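Local coordinates for uncharacterized protein (Legionella longbeachae NSW150, PDB 4JZA), which probably removes the 3-phosphate from phosphatidylinositol 3-phosphate, as a Legionella phosphoinositide phosphatase thought to act on host lipid metabolism, at residues Lys184-Thr189 with His323-Val328; Arg556-Leu561 with Arg603-His608. All coordinates share one frame; numbering follows the deposited sequence.

Contact 1: Lys184-Thr189 with His323-Val328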
loop_
_atom_site.group_PDB
_atom_site.type_symbol
_atom_site.label_atom_id
_atom_site.label_comp_id
_atom_site.label_asym_id
_atom_site.label_seq_id
_atom_site.Cartn_x
_atom_site.Cartn_y
_atom_site.Cartn_z
ATOM N N LYS A 184 -19.168 16.871 -7.637
ATOM C CA LYS A 184 -20.248 15.889 -7.672
ATOM C C LYS A 184 -20.438 15.201 -6.356
ATOM O O LYS A 184 -21.223 14.251 -6.245
ATOM C CB LYS A 184 -20.066 14.908 -8.844
ATOM C CG LYS A 184 -20.037 15.670 -10.158
ATOM C CD LYS A 184 -20.111 14.812 -11.392
ATOM C CE LYS A 184 -19.895 15.697 -12.627
ATOM N NZ LYS A 184 -21.163 16.311 -13.141
ATOM N N LYS A 185 -19.760 15.708 -5.331
ATOM C CA LYS A 185 -19.872 15.148 -3.986
ATOM C C LYS A 185 -19.478 13.671 -3.913
ATOM O O LYS A 185 -20.171 12.902 -3.268
ATOM C CB LYS A 185 -21.296 15.299 -3.454
ATOM C CG LYS A 185 -21.986 16.545 -3.954
ATOM C CD LYS A 185 -22.194 17.585 -2.888
ATOM C CE LYS A 185 -22.781 18.831 -3.537
ATOM N NZ LYS A 185 -23.953 19.346 -2.786
ATOM N N TYR A 186 -18.392 13.271 -4.577
ATOM C CA TYR A 186 -17.775 11.995 -4.276
ATOM C C TYR A 186 -18.713 10.820 -4.501
ATOM O O TYR A 186 -18.852 9.965 -3.615
ATOM C CB TYR A 186 -17.306 11.988 -2.806
ATOM C CG TYR A 186 -16.573 13.248 -2.424
ATOM C CD1 TYR A 186 -15.282 13.473 -2.869
ATOM C CD2 TYR A 186 -17.177 14.242 -1.660
ATOM C CE1 TYR A 186 -14.592 14.629 -2.540
ATOM C CE2 TYR A 186 -16.494 15.413 -1.334
ATOM C CZ TYR A 186 -15.182 15.597 -1.773
ATOM O OH TYR A 186 -14.456 16.758 -1.511
ATOM N N PRO A 187 -19.355 10.751 -5.683
ATOM C CA PRO A 187 -20.176 9.567 -5.915
ATOM C C PRO A 187 -19.315 8.298 -5.905
ATOM O O PRO A 187 -18.151 8.325 -6.292
ATOM C CB PRO A 187 -20.764 9.811 -7.291
ATOM C CG PRO A 187 -19.733 10.595 -7.982
ATOM C CD PRO A 187 -19.125 11.492 -6.931
ATOM N N LYS A 188 -19.899 7.224 -5.411
ATOM C CA LYS A 188 -19.231 5.961 -5.280
ATOM C C LYS A 188 -19.637 5.020 -6.366
ATOM O O LYS A 188 -20.684 5.161 -6.980
ATOM C CB LYS A 188 -19.620 5.336 -3.967
ATOM C CG LYS A 188 -19.337 6.214 -2.758
ATOM C CD LYS A 188 -17.889 6.690 -2.753
ATOM C CE LYS A 188 -17.579 7.371 -1.440
ATOM N NZ LYS A 188 -18.313 8.662 -1.320
ATOM N N THR A 189 -18.812 4.025 -6.612
ATOM C CA THR A 189 -19.104 3.162 -7.730
ATOM C C THR A 189 -20.284 2.289 -7.342
ATOM O O THR A 189 -20.284 1.728 -6.272
ATOM C CB THR A 189 -17.894 2.356 -8.155
ATOM O OG1 THR A 189 -16.826 3.274 -8.488
ATOM C CG2 THR A 189 -18.293 1.495 -9.360
ATOM N N HIS A 323 -11.773 11.838 1.592
ATOM C CA HIS A 323 -11.433 12.450 2.854
ATOM C C HIS A 323 -10.243 13.400 2.757
ATOM O O HIS A 323 -10.169 14.375 3.490
ATOM C CB HIS A 323 -11.127 11.381 3.865
ATOM C CG HIS A 323 -10.904 11.913 5.243
ATOM N ND1 HIS A 323 -11.934 12.374 6.040
ATOM C CD2 HIS A 323 -9.773 12.033 5.984
ATOM C CE1 HIS A 323 -11.448 12.755 7.212
ATOM N NE2 HIS A 323 -10.142 12.546 7.207
ATOM N N VAL A 324 -9.307 13.091 1.871
ATOM C CA VAL A 324 -8.149 13.947 1.615
ATOM C C VAL A 324 -8.545 15.150 0.807
ATOM O O VAL A 324 -8.059 16.228 1.119
ATOM C CB VAL A 324 -7.046 13.217 0.836
ATOM C CG1 VAL A 324 -5.965 14.162 0.402
ATOM C CG2 VAL A 324 -6.399 12.164 1.700
ATOM N N LEU A 325 -9.401 14.967 -0.225
ATOM C CA LEU A 325 -9.850 16.061 -1.107
ATOM C C LEU A 325 -10.654 17.056 -0.321
ATOM O O LEU A 325 -10.623 18.263 -0.548
ATOM C CB LEU A 325 -10.688 15.551 -2.274
ATOM C CG LEU A 325 -9.915 14.928 -3.430
ATOM C CD1 LEU A 325 -10.843 14.331 -4.477
ATOM C CD2 LEU A 325 -9.075 15.947 -4.121
ATOM N N LYS A 326 -11.434 16.526 0.588
ATOM C CA LYS A 326 -12.327 17.342 1.404
ATOM C C LYS A 326 -11.505 18.300 2.332
ATOM O O LYS A 326 -12.011 19.301 2.829
ATOM C CB LYS A 326 -13.241 16.404 2.185
ATOM C CG LYS A 326 -14.634 16.880 2.463
ATOM C CD LYS A 326 -15.401 15.839 3.280
ATOM C CE LYS A 326 -16.272 14.978 2.390
ATOM N NZ LYS A 326 -17.219 14.182 3.223
ATOM N N GLY A 327 -10.229 18.014 2.536
ATOM C CA GLY A 327 -9.463 18.820 3.457
ATOM C C GLY A 327 -8.581 19.879 2.808
ATOM O O GLY A 327 -7.700 20.433 3.440
ATOM N N VAL A 328 -8.817 20.210 1.543
ATOM C CA VAL A 328 -7.999 21.241 0.907
ATOM C C VAL A 328 -8.846 22.185 0.089
ATOM O O VAL A 328 -9.894 21.790 -0.416
ATOM C CB VAL A 328 -6.913 20.590 0.003
ATOM C CG1 VAL A 328 -5.931 19.833 0.867
ATOM C CG2 VAL A 328 -7.548 19.656 -1.037
#

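Contact 2: Arg556-Leu561 with Arg603-His608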
loop_
_atom_site.group_PDB
_atom_site.type_symbol
_atom_site.label_atom_id
_atom_site.label_comp_id
_atom_site.label_asym_id
_atom_site.label_seq_id
_atom_site.Cartn_x
_atom_site.Cartn_y
_atom_site.Cartn_z
ATOM N N ARG A 556 15.964 -1.617 -5.977
ATOM C CA ARG A 556 17.028 -1.785 -6.940
ATOM C C ARG A 556 17.493 -0.422 -7.412
ATOM O O ARG A 556 18.672 -0.197 -7.629
ATOM C CB ARG A 556 16.580 -2.660 -8.097
ATOM C CG ARG A 556 16.735 -4.134 -7.801
ATOM C CD ARG A 556 16.495 -4.990 -9.023
ATOM N NE ARG A 556 17.605 -4.914 -9.953
ATOM C CZ ARG A 556 17.630 -5.511 -11.131
ATOM N NH1 ARG A 556 16.607 -6.236 -11.524
ATOM N NH2 ARG A 556 18.677 -5.382 -11.914
ATOM N N LYS A 557 16.543 0.483 -7.566
ATOM C CA LYS A 557 16.819 1.839 -7.984
ATOM C C LYS A 557 17.696 2.573 -6.983
ATOM O O LYS A 557 18.562 3.340 -7.361
ATOM C CB LYS A 557 15.512 2.594 -8.183
ATOM C CG LYS A 557 15.683 3.981 -8.763
ATOM C CD LYS A 557 16.353 3.922 -10.116
ATOM C CE LYS A 557 16.675 5.313 -10.612
ATOM N NZ LYS A 557 17.541 5.261 -11.814
ATOM N N ALA A 558 17.451 2.349 -5.704
ATOM C CA ALA A 558 18.267 2.945 -4.664
ATOM C C ALA A 558 19.693 2.443 -4.761
ATOM O O ALA A 558 20.630 3.181 -4.544
ATOM C CB ALA A 558 17.695 2.639 -3.298
ATOM N N ILE A 559 19.845 1.164 -5.057
ATOM C CA ILE A 559 21.159 0.571 -5.227
ATOM C C ILE A 559 21.922 1.154 -6.416
ATOM O O ILE A 559 23.120 1.370 -6.333
ATOM C CB ILE A 559 21.069 -0.965 -5.271
ATOM C CG1 ILE A 559 20.776 -1.499 -3.878
ATOM C CG2 ILE A 559 22.355 -1.590 -5.770
ATOM C CD1 ILE A 559 20.129 -2.858 -3.878
ATOM N N GLU A 560 21.227 1.399 -7.519
ATOM C CA GLU A 560 21.851 2.004 -8.679
ATOM C C GLU A 560 22.346 3.399 -8.362
ATOM O O GLU A 560 23.427 3.789 -8.771
ATOM C CB GLU A 560 20.862 2.090 -9.835
ATOM C CG GLU A 560 21.433 2.762 -11.075
ATOM C CD GLU A 560 21.100 4.239 -11.177
ATOM O OE1 GLU A 560 19.934 4.606 -10.984
ATOM O OE2 GLU A 560 22.002 5.041 -11.468
ATOM N N LEU A 561 21.537 4.151 -7.634
ATOM C CA LEU A 561 21.878 5.514 -7.270
ATOM C C LEU A 561 23.101 5.591 -6.386
ATOM O O LEU A 561 23.931 6.463 -6.547
ATOM C CB LEU A 561 20.705 6.194 -6.582
ATOM C CG LEU A 561 19.495 6.447 -7.467
ATOM C CD1 LEU A 561 18.430 7.178 -6.683
ATOM C CD2 LEU A 561 19.887 7.235 -8.697
ATOM N N ARG A 603 22.729 5.612 4.859
ATOM C CA ARG A 603 21.324 5.220 4.964
ATOM C C ARG A 603 20.442 6.257 4.340
ATOM O O ARG A 603 19.254 6.283 4.591
ATOM C CB ARG A 603 20.872 5.008 6.411
ATOM C CG ARG A 603 21.601 3.890 7.138
ATOM C CD ARG A 603 20.796 3.358 8.310
ATOM N NE ARG A 603 20.760 1.937 8.098
ATOM C CZ ARG A 603 19.678 1.189 7.996
ATOM N NH1 ARG A 603 18.459 1.676 8.191
ATOM N NH2 ARG A 603 19.835 -0.078 7.719
ATOM N N HIS A 604 21.014 7.133 3.542
ATOM C CA HIS A 604 20.193 8.080 2.859
ATOM C C HIS A 604 19.067 7.395 2.042
ATOM O O HIS A 604 17.911 7.755 2.161
ATOM C CB HIS A 604 21.052 8.899 1.946
ATOM C CG HIS A 604 20.275 9.773 1.023
ATOM N ND1 HIS A 604 19.779 10.993 1.414
ATOM C CD2 HIS A 604 19.922 9.613 -0.278
ATOM C CE1 HIS A 604 19.092 11.524 0.417
ATOM N NE2 HIS A 604 19.167 10.711 -0.623
ATOM N N GLN A 605 19.392 6.422 1.201
ATOM C CA GLN A 605 18.364 5.751 0.414
ATOM C C GLN A 605 17.389 4.990 1.291
ATOM O O GLN A 605 16.231 4.818 0.930
ATOM C CB GLN A 605 18.999 4.736 -0.549
ATOM C CG GLN A 605 19.834 5.359 -1.659
ATOM C CD GLN A 605 19.035 6.307 -2.532
ATOM O OE1 GLN A 605 17.822 6.242 -2.572
ATOM N NE2 GLN A 605 19.717 7.183 -3.238
ATOM N N HIS A 606 17.849 4.492 2.423
ATOM C CA HIS A 606 16.993 3.704 3.280
ATOM C C HIS A 606 15.878 4.602 3.786
ATOM O O HIS A 606 14.695 4.187 3.860
ATOM C CB HIS A 606 17.744 3.136 4.490
ATOM C CG HIS A 606 18.828 2.144 4.160
ATOM N ND1 HIS A 606 19.845 2.406 3.269
ATOM C CD2 HIS A 606 19.116 0.943 4.708
ATOM C CE1 HIS A 606 20.682 1.386 3.247
ATOM N NE2 HIS A 606 20.274 0.496 4.127
ATOM N N GLU A 607 16.262 5.824 4.146
ATOM C CA GLU A 607 15.342 6.823 4.653
ATOM C C GLU A 607 14.341 7.260 3.613
ATOM O O GLU A 607 13.133 7.448 3.900
ATOM C CB GLU A 607 16.109 8.030 5.168
ATOM C CG GLU A 607 16.933 7.658 6.375
ATOM C CD GLU A 607 16.073 7.463 7.615
ATOM O OE1 GLU A 607 16.471 6.637 8.522
ATOM O OE2 GLU A 607 14.997 8.149 7.682
ATOM N N HIS A 608 14.826 7.408 2.403
ATOM C CA HIS A 608 13.957 7.775 1.287
ATOM C C HIS A 608 12.887 6.715 1.108
ATOM O O HIS A 608 11.718 7.039 1.112
ATOM C CB HIS A 608 14.769 7.970 0.013
ATOM C CG HIS A 608 14.023 8.658 -1.068
ATOM N ND1 HIS A 608 13.596 8.012 -2.204
ATOM C CD2 HIS A 608 13.619 9.942 -1.187
ATOM C CE1 HIS A 608 12.977 8.873 -2.990
ATOM N NE2 HIS A 608 12.974 10.052 -2.391
#

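Contact 1: Lys184-Thr189 with His323-Val328
A Schellman motif ends helix 172-183, and Y186, the residue just past its turn, packs against L325 and K326 at the C-terminal end of helix 315-325. K185 has positive phi and is the C-prime residue of the motif. The backbone N of K185 bonds to the O of K182, and that of Y186 to the O of I181. The chain then turns off the helix.

The ring of Y186 leans across to the second helix because its CG lies anti to its own carbonyl carbon (chi1 -46°). CB of L325 sits at the ring edge, near its plane, 4.0 Å from Y186 CE1. CE2 of Y186 lies 3.8 Å from CE of K326, which comes in obliquely. OH of Y186 lies 3.7 Å from CA of K326, in the type I turn L325-V328. No hydrogen bond joins the two segments.

The K326 chain bends at chi3 (-98°), and its NZ pairs with E322, one turn back. E322 also takes K188 NZ, so one carboxylate serves a lysine from each segment. K188 NZ also donates to O of Y186 at 2.7 Å, in the carbonyl plane. K182 NZ from the first helix bonds to O of L325.

The direct contact is small and mostly van der Waals, with the Y186 hydroxyl against the K326 backbone without a hydrogen bond. Polar ties include those through E322 and K182. Two ammonium groups at the E322 carboxylate would probably favour its ionised form, which in turn offsets their positive charges.

Contact 2: Arg556-Leu561 with Arg603-His608
Q605 faces A558 and L561, and these three buried residues make the whole contact between segments 556-561 and 603-608. CB of A558 meets CB of Q605 at 3.7 Å. The amide oxygen OE1 of Q605 lies at the same distance, 3.7 Å, from that A558 methyl. The other end of the amide points to the next turn. There NE2 of Q605 is 3.6 Å from CB of L561 and 3.7 Å from its CD1. The L561 and Q605 side chains run at about a right angle.

A bend at chi2 (-59°) folds the glutamine chain along the alanine, with CG of Q605 3.7 Å from O of A558. No hydrogen bond crosses the pair. The backbones are close, with CA of A558 only 5.8 Å from CA of Q605.

The polar end of Q605 is held from outside. R374 of strand 365-374 donates through NH1 to OE1, which would fix the turn of the amide. Next to it, the H604 ring presents its edge to Q605 NE2, while its own nitrogens bond to T147 and D164 of neighbouring strands. L561 also touches R372 and R374.

Behind the first helix face, K557 NZ forms a salt bridge with E560 OE1 at 2.6 Å. Helix 556-574 starts at R556, and C550 to R556 is consistent with the CX5R P-loop of cysteine phosphatases. Close packing at A558 thus joins the helix after that loop to helix 604-612.

How the contacts relate
From the N terminus the chain first lays down strands 5-10, 31-35, 144-150 and 159-166 of the mixed sheet. After helix 172-183 it leaves through residues 184-189 into a long, largely helical excursion without a strand, which includes the phosphoinositide phosphatase insertion domain. It returns on helix 315-325, so contact 1 closes that excursion of 133 residues. The chain then adds further strands of the sheet before contact 2 opens at 556-561. Contact 2 closes a shorter helical loop of 41 residues, joining two helices beside the sheet. The contacts follow in series and neither nest nor cross. The centres of contacts 1 and 2 are about 35 Å apart. Their nearest atoms are about 19 Å apart.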